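Local coordinates for protein glutathione S-transferase 2 (Onchocerca volvulus, PDB 1TU7) that conjugates glutathione to electrophilic substrates as a homodimeric Pi-class transferase and appears central to the parasite's detoxification system, at residues 76-87 / 142-152. Residues are numbered along the deposited sequence; the frame is centred on the assembly and turned at random.
Sequences LNGENEMETTYI and ILGDKISYADY
Ile87 supplies the apolar centre of this contact, where the first turns of helix 81-107 pack against the loop leading into helix 149-164. Its CG1 takes the position between backbone N and carbonyl carbon (chi1 64°), which sends its two branches to different partners. CG2 presses on Leu143 CG at 3.5 Å and also meets the hydroxyl oxygen of Ser148, while CD1 approaches Tyr149 CE2 obliquely at 3.5 Å. Ala150 CB closes on the backbone oxygen of Ile87. Leu143 crosses Ile87 at about a right angle and slides past Tyr86, its CD2 reaching the edge of that ring. At the other end, Leu76 CD2 touches the ring edge of Tyr152 at CE1, 3.5 Å away; the hydroxyl of Tyr152 is hydrogen-bonded to Asp23 and Gln24.

Among the polar contacts, Tyr149 N donates to Leu76 O (3.1 Å), tying the chain at the entry to helix 149-164 to the linker between helices 63-73 and 81-107. Asp151 holds the opposing loop in shape: one carboxylate oxygen accepts from Ile142 N and the other from Ser148 N. At the exposed rim, Lys146 NZ forms a salt bridge with Glu79 OE2 at 2.8 Å, coming from above the carboxylate plane.

Water extends the polar seam. One molecule joins Tyr149 OH to Thr84 O, with a weak bond from Asn77 ND2; another links Gly78 N to Ile147 O, and a third, in the plane of the Tyr86 ring, connects Tyr86 OH to Ile142 O.

The helical C-terminal domain thus meets the linker that follows the glutathione-binding domain through direct and water-mediated bonds to backbone atoms; the salt bridge lies at the surface, whereas apolar groups fill the buried part.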
ATOM      1  N   LEU A  76       4.839  17.653   3.848  1.00 11.21           N
ATOM      2  CA  LEU A  76       5.847  16.639   3.557  1.00 11.31           C
ATOM      3  C   LEU A  76       5.366  15.674   2.459  1.00 11.96           C
ATOM      4  O   LEU A  76       5.785  14.529   2.420  1.00 12.27           O
ATOM      5  CB  LEU A  76       6.219  15.866   4.832  1.00 11.95           C
ATOM      6  CG  LEU A  76       7.498  16.300   5.534  1.00 14.48           C
ATOM      7  CD1 LEU A  76       7.297  17.642   6.194  1.00 16.47           C
ATOM      8  CD2 LEU A  76       7.956  15.249   6.537  1.00 15.11           C
ATOM      9  N   ASN A  77       4.524  16.166   1.569  1.00 12.50           N
ATOM     10  CA  ASN A  77       3.915  15.393   0.470  1.00 12.12           C
ATOM     11  C   ASN A  77       4.382  15.886  -0.899  1.00 12.41           C
ATOM     12  O   ASN A  77       3.679  15.696  -1.871  1.00 13.23           O
ATOM     13  CB  ASN A  77       2.400  15.542   0.566  1.00 11.52           C
ATOM     14  CG  ASN A  77       1.627  14.514  -0.230  1.00 13.11           C
ATOM     15  OD1 ASN A  77       0.517  14.823  -0.709  1.00 16.69           O
ATOM     16  ND2 ASN A  77       2.103  13.310  -0.268  1.00 11.52           N
ATOM     17  N   GLY A  78       5.529  16.533  -0.980  1.00 12.35           N
ATOM     18  CA  GLY A  78       6.036  17.094  -2.235  1.00 13.10           C
ATOM     19  C   GLY A  78       5.435  18.433  -2.538  1.00 13.33           C
ATOM     20  O   GLY A  78       4.436  18.828  -1.969  1.00 13.99           O
ATOM     21  N   GLU A  79       6.057  19.115  -3.494  1.00 14.54           N
ATOM     22  CA  GLU A  79       5.657  20.478  -3.839  1.00 16.66           C
ATOM     23  C   GLU A  79       4.798  20.562  -5.086  1.00 17.85           C
ATOM     24  O   GLU A  79       4.181  21.605  -5.332  1.00 19.07           O
ATOM     25  CB  GLU A  79       6.877  21.360  -4.010  1.00 17.95           C
ATOM     26  CG  GLU A  79       7.631  21.648  -2.725  1.00 21.42           C
ATOM     27  CD  GLU A  79       8.670  22.740  -2.892  1.00 25.60           C
ATOM     28  OE1 GLU A  79       8.936  23.158  -4.051  1.00 26.79           O
ATOM     29  OE2 GLU A  79       9.210  23.197  -1.870  1.00 26.20           O
ATOM     30  N   ASN A  80       4.755  19.486  -5.854  1.00 16.20           N
ATOM     31  CA  ASN A  80       3.929  19.431  -7.049  1.00 15.46           C
ATOM     32  C   ASN A  80       3.484  18.008  -7.304  1.00 15.51           C
ATOM     33  O   ASN A  80       3.953  17.086  -6.630  1.00 15.27           O
ATOM     34  CB  ASN A  80       4.696  20.032  -8.249  1.00 15.87           C
ATOM     35  CG  ASN A  80       6.064  19.442  -8.413  1.00 17.42           C
ATOM     36  OD1 ASN A  80       7.109  20.155  -8.393  1.00 23.34           O
ATOM     37  ND2 ASN A  80       6.101  18.153  -8.589  1.00 13.98           N
ATOM     38  N   GLU A  81       2.622  17.817  -8.286  1.00 16.04           N
ATOM     39  CA  GLU A  81       2.029  16.487  -8.541  1.00 16.21           C
ATOM     40  C   GLU A  81       3.081  15.430  -8.780  1.00 16.17           C
ATOM     41  O   GLU A  81       2.966  14.276  -8.317  1.00 15.45           O
ATOM     42  CB  GLU A  81       1.125  16.513  -9.801  1.00 16.56           C
ATOM     43  CG  GLU A  81       0.576  15.108 -10.208  1.00 16.60           C
ATOM     44  CD  GLU A  81      -0.237  14.505  -9.107  1.00 19.42           C
ATOM     45  OE1 GLU A  81      -0.306  13.285  -9.068  1.00 15.29           O
ATOM     46  OE2 GLU A  81      -0.818  15.235  -8.249  1.00 21.52           O
ATOM     47  N   MET A  82       4.087  15.756  -9.569  1.00 15.57           N
ATOM     48  CA  MET A  82       5.098  14.787  -9.892  1.00 17.04           C
ATOM     49  C   MET A  82       5.870  14.359  -8.665  1.00 14.90           C
ATOM     50  O   MET A  82       6.169  13.174  -8.487  1.00 14.99           O
ATOM     51  CB  MET A  82       6.002  15.323 -11.002  1.00 19.86           C
ATOM     52  CG  MET A  82       5.421  14.919 -12.358  1.00 26.85           C
ATOM     53  SD  MET A  82       5.845  15.989 -13.713  1.00 37.26           S
ATOM     54  CE  MET A  82       7.572  16.067 -13.483  1.00 35.28           C
ATOM     55  N   GLU A  83       6.158  15.295  -7.771  1.00 13.75           N
ATOM     56  CA  GLU A  83       6.870  14.930  -6.550  1.00 12.83           C
ATOM     57  C   GLU A  83       5.973  14.071  -5.650  1.00 12.29           C
ATOM     58  O   GLU A  83       6.435  13.115  -5.028  1.00 12.17           O
ATOM     59  CB  GLU A  83       7.343  16.175  -5.794  1.00 12.98           C
ATOM     60  CG  GLU A  83       8.469  16.907  -6.518  1.00 13.50           C
ATOM     61  CD  GLU A  83       9.104  18.028  -5.697  1.00 18.72           C
ATOM     62  OE1 GLU A  83      10.145  18.609  -6.147  1.00 21.96           O
ATOM     63  OE2 GLU A  83       8.595  18.344  -4.618  1.00 16.61           O
ATOM     64  N   THR A  84       4.711  14.453  -5.528  1.00 11.99           N
ATOM     65  CA  THR A  84       3.760  13.694  -4.722  1.00 12.09           C
ATOM     66  C   THR A  84       3.671  12.235  -5.203  1.00 12.91           C
ATOM     67  O   THR A  84       3.639  11.296  -4.412  1.00 12.88           O
ATOM     68  CB  THR A  84       2.397  14.380  -4.770  1.00 12.21           C
ATOM     69  OG1 THR A  84       2.540  15.718  -4.287  1.00 13.23           O
ATOM     70  CG2 THR A  84       1.366  13.675  -3.856  1.00 12.56           C
ATOM     71  N   THR A  85       3.598  12.063  -6.519  1.00 11.72           N
ATOM     72  CA  THR A  85       3.547  10.748  -7.102  1.00 11.47           C
ATOM     73  C   THR A  85       4.846   9.989  -6.862  1.00 10.90           C
ATOM     74  O   THR A  85       4.840   8.805  -6.525  1.00 11.63           O
ATOM     75  CB  THR A  85       3.304  10.875  -8.600  1.00 11.13           C
ATOM     76  OG1 THR A  85       2.035  11.495  -8.820  1.00 12.07           O
ATOM     77  CG2 THR A  85       3.250   9.536  -9.287  1.00 12.35           C
ATOM     78  N   TYR A  86       5.971  10.677  -7.040  1.00 12.04           N
ATOM     79  CA  TYR A  86       7.278  10.050  -6.885  1.00 12.27           C
ATOM     80  C   TYR A  86       7.517   9.504  -5.490  1.00 12.04           C
ATOM     81  O   TYR A  86       7.931   8.353  -5.311  1.00 11.48           O
ATOM     82  CB  TYR A  86       8.390  11.039  -7.259  1.00 12.26           C
ATOM     83  CG  TYR A  86       9.764  10.440  -7.083  1.00 11.11           C
ATOM     84  CD1 TYR A  86      10.639  10.920  -6.167  1.00 11.01           C
ATOM     85  CD2 TYR A  86      10.184   9.380  -7.867  1.00 12.91           C
ATOM     86  CE1 TYR A  86      11.887  10.394  -5.993  1.00 13.02           C
ATOM     87  CE2 TYR A  86      11.449   8.835  -7.716  1.00 15.50           C
ATOM     88  CZ  TYR A  86      12.291   9.356  -6.791  1.00 13.37           C
ATOM     89  OH  TYR A  86      13.561   8.823  -6.628  1.00 14.59           O
ATOM     90  N   ILE A  87       7.245  10.311  -4.473  1.00 11.53           N
ATOM     91  CA  ILE A  87       7.460   9.841  -3.126  1.00 11.69           C
ATOM     92  C   ILE A  87       6.541   8.701  -2.755  1.00 11.54           C
ATOM     93  O   ILE A  87       6.922   7.834  -2.004  1.00 11.73           O
ATOM     94  CB  ILE A  87       7.392  10.968  -2.093  1.00 11.31           C
ATOM     95  CG1 ILE A  87       6.002  11.610  -2.006  1.00 13.05           C
ATOM     96  CG2 ILE A  87       8.526  11.943  -2.362  1.00 12.83           C
ATOM     97  CD1 ILE A  87       5.909  12.767  -1.035  1.00 14.22           C
ATOM     98  N   ILE A 142      15.035  11.981  -0.474  1.00 12.74           N
ATOM     99  CA  ILE A 142      14.384  11.420  -1.643  1.00 13.16           C
ATOM    100  C   ILE A 142      14.006  12.492  -2.663  1.00 13.76           C
ATOM    101  O   ILE A 142      14.165  12.285  -3.852  1.00 14.11           O
ATOM    102  CB  ILE A 142      13.196  10.538  -1.205  1.00 12.52           C
ATOM    103  CG1 ILE A 142      13.718   9.219  -0.627  1.00 12.12           C
ATOM    104  CG2 ILE A 142      12.251  10.235  -2.354  1.00 13.10           C
ATOM    105  CD1 ILE A 142      12.684   8.429   0.122  1.00 12.52           C
ATOM    106  N   LEU A 143      13.551  13.652  -2.206  1.00 15.34           N
ATOM    107  CA  LEU A 143      13.197  14.730  -3.141  1.00 15.63           C
ATOM    108  C   LEU A 143      14.339  15.691  -3.402  1.00 17.81           C
ATOM    109  O   LEU A 143      14.172  16.659  -4.160  1.00 19.02           O
ATOM    110  CB  LEU A 143      11.969  15.506  -2.657  1.00 15.49           C
ATOM    111  CG  LEU A 143      10.654  14.744  -2.807  1.00 14.24           C
ATOM    112  CD1 LEU A 143       9.487  15.596  -2.233  1.00 14.21           C
ATOM    113  CD2 LEU A 143      10.417  14.349  -4.275  1.00 14.13           C
ATOM    114  N   GLY A 144      15.500  15.421  -2.807  1.00 17.14           N
ATOM    115  CA  GLY A 144      16.625  16.356  -2.832  1.00 17.45           C
ATOM    116  C   GLY A 144      16.807  17.054  -1.499  1.00 17.69           C
ATOM    117  O   GLY A 144      17.197  16.434  -0.520  1.00 17.39           O
ATOM    118  N   ASP A 145      16.531  18.357  -1.431  1.00 19.41           N
ATOM    119  CA  ASP A 145      16.802  19.116  -0.210  1.00 20.35           C
ATOM    120  C   ASP A 145      15.685  19.104   0.836  1.00 19.70           C
ATOM    121  O   ASP A 145      15.892  19.537   1.956  1.00 21.18           O
ATOM    122  CB  ASP A 145      17.088  20.579  -0.575  1.00 21.98           C
ATOM    123  CG  ASP A 145      18.427  20.756  -1.194  1.00 25.65           C
ATOM    124  OD1 ASP A 145      18.703  21.908  -1.623  1.00 30.18           O
ATOM    125  OD2 ASP A 145      19.273  19.835  -1.275  1.00 28.81           O
ATOM    126  N   LYS A 146      14.506  18.643   0.453  1.00 19.13           N
ATOM    127  CA  LYS A 146      13.335  18.774   1.295  1.00 18.04           C
ATOM    128  C   LYS A 146      12.847  17.407   1.680  1.00 16.62           C
ATOM    129  O   LYS A 146      12.700  16.519   0.847  1.00 16.72           O
ATOM    130  CB  LYS A 146      12.261  19.544   0.569  1.00 18.52           C
ATOM    131  CG  LYS A 146      12.660  21.008   0.394  1.00 20.22           C
ATOM    132  CD  LYS A 146      11.781  21.746  -0.569  1.00 23.26           C
ATOM    133  CE  LYS A 146      12.349  23.132  -0.821  1.00 24.24           C
ATOM    134  NZ  LYS A 146      11.928  23.593  -2.176  1.00 23.70           N
ATOM    135  N   ILE A 147      12.581  17.265   2.967  1.00 15.80           N
ATOM    136  CA  ILE A 147      12.140  16.009   3.521  1.00 15.89           C
ATOM    137  C   ILE A 147      10.706  15.713   3.138  1.00 15.29           C
ATOM    138  O   ILE A 147       9.885  16.620   2.950  1.00 15.19           O
ATOM    139  CB  ILE A 147      12.357  16.009   5.055  1.00 16.85           C
ATOM    140  CG1 ILE A 147      12.254  14.562   5.597  1.00 18.91           C
ATOM    141  CG2 ILE A 147      11.406  17.002   5.774  1.00 17.21           C
ATOM    142  CD1 ILE A 147      13.322  14.162   6.506  1.00 19.29           C
ATOM    143  N   SER A 148      10.419  14.429   3.014  1.00 14.13           N
ATOM    144  CA  SER A 148       9.080  13.949   2.723  1.00 13.74           C
ATOM    145  C   SER A 148       8.787  12.722   3.558  1.00 13.53           C
ATOM    146  O   SER A 148       9.696  12.136   4.157  1.00 12.55           O
ATOM    147  CB  SER A 148       8.928  13.590   1.249  1.00 14.74           C
ATOM    148  OG  SER A 148       9.766  12.487   0.888  1.00 16.06           O
ATOM    149  N   TYR A 149       7.542  12.269   3.549  1.00 13.18           N
ATOM    150  CA  TYR A 149       7.213  11.138   4.387  1.00 12.18           C
ATOM    151  C   TYR A 149       7.989   9.891   3.985  1.00 12.57           C
ATOM    152  O   TYR A 149       8.275   9.044   4.837  1.00 13.35           O
ATOM    153  CB  TYR A 149       5.727  10.847   4.421  1.00 13.03           C
ATOM    154  CG  TYR A 149       5.087  10.379   3.139  1.00 11.48           C
ATOM    155  CD1 TYR A 149       4.949   9.020   2.870  1.00 13.05           C
ATOM    156  CD2 TYR A 149       4.568  11.277   2.208  1.00 12.21           C
ATOM    157  CE1 TYR A 149       4.357   8.566   1.729  1.00 13.44           C
ATOM    158  CE2 TYR A 149       3.924  10.815   1.061  1.00 12.14           C
ATOM    159  CZ  TYR A 149       3.823   9.458   0.824  1.00 14.52           C
ATOM    160  OH  TYR A 149       3.166   9.022  -0.316  1.00 13.82           O
ATOM    161  N   ALA A 150       8.308   9.765   2.697  1.00 12.04           N
ATOM    162  CA  ALA A 150       8.969   8.577   2.215  1.00 11.76           C
ATOM    163  C   ALA A 150      10.360   8.431   2.805  1.00 11.90           C
ATOM    164  O   ALA A 150      10.825   7.309   2.972  1.00 11.73           O
ATOM    165  CB  ALA A 150       9.035   8.559   0.686  1.00 12.20           C
ATOM    166  N   ASP A 151      11.010   9.535   3.161  1.00 12.00           N
ATOM    167  CA  ASP A 151      12.314   9.450   3.806  1.00 11.71           C
ATOM    168  C   ASP A 151      12.286   8.646   5.091  1.00 11.90           C
ATOM    169  O   ASP A 151      13.207   7.857   5.368  1.00 11.92           O
ATOM    170  CB  ASP A 151      12.872  10.844   4.091  1.00 11.70           C
ATOM    171  CG  ASP A 151      13.207  11.597   2.854  1.00 13.80           C
ATOM    172  OD1 ASP A 151      13.976  11.074   2.010  1.00 13.32           O
ATOM    173  OD2 ASP A 151      12.745  12.737   2.691  1.00 16.63           O
ATOM    174  N   TYR A 152      11.244   8.801   5.886  1.00 11.99           N
ATOM    175  CA  TYR A 152      11.160   8.054   7.148  1.00 10.97           C
ATOM    176  C   TYR A 152      10.972   6.575   6.918  1.00 12.04           C
ATOM    177  O   TYR A 152      11.522   5.754   7.619  1.00 12.25           O
ATOM    178  CB  TYR A 152      10.033   8.603   8.041  1.00 11.64           C
ATOM    179  CG  TYR A 152      10.165  10.101   8.293  1.00 12.43           C
ATOM    180  CD1 TYR A 152       9.207  10.995   7.790  1.00 12.87           C
ATOM    181  CD2 TYR A 152      11.247  10.624   8.980  1.00 12.00           C
ATOM    182  CE1 TYR A 152       9.333  12.332   8.011  1.00 13.45           C
ATOM    183  CE2 TYR A 152      11.369  11.981   9.197  1.00 12.49           C
ATOM    184  CZ  TYR A 152      10.421  12.816   8.700  1.00 13.36           C
ATOM    185  OH  TYR A 152      10.548  14.168   8.916  1.00 14.57           O
TER
HETATM  186  O   HOH W   1       2.345  11.127  -1.915  1.00 15.35           O
HETATM  187  O   HOH W   2       7.875  17.084   0.829  1.00 17.75           O
HETATM  188  O   HOH W   3      10.467  25.451  -3.840  1.00 29.99           O
HETATM  189  O   HOH W   4      12.571  17.046  -6.317  1.00 27.86           O
HETATM  190  O   HOH W   5      15.305  10.227  -5.162  1.00 15.14           O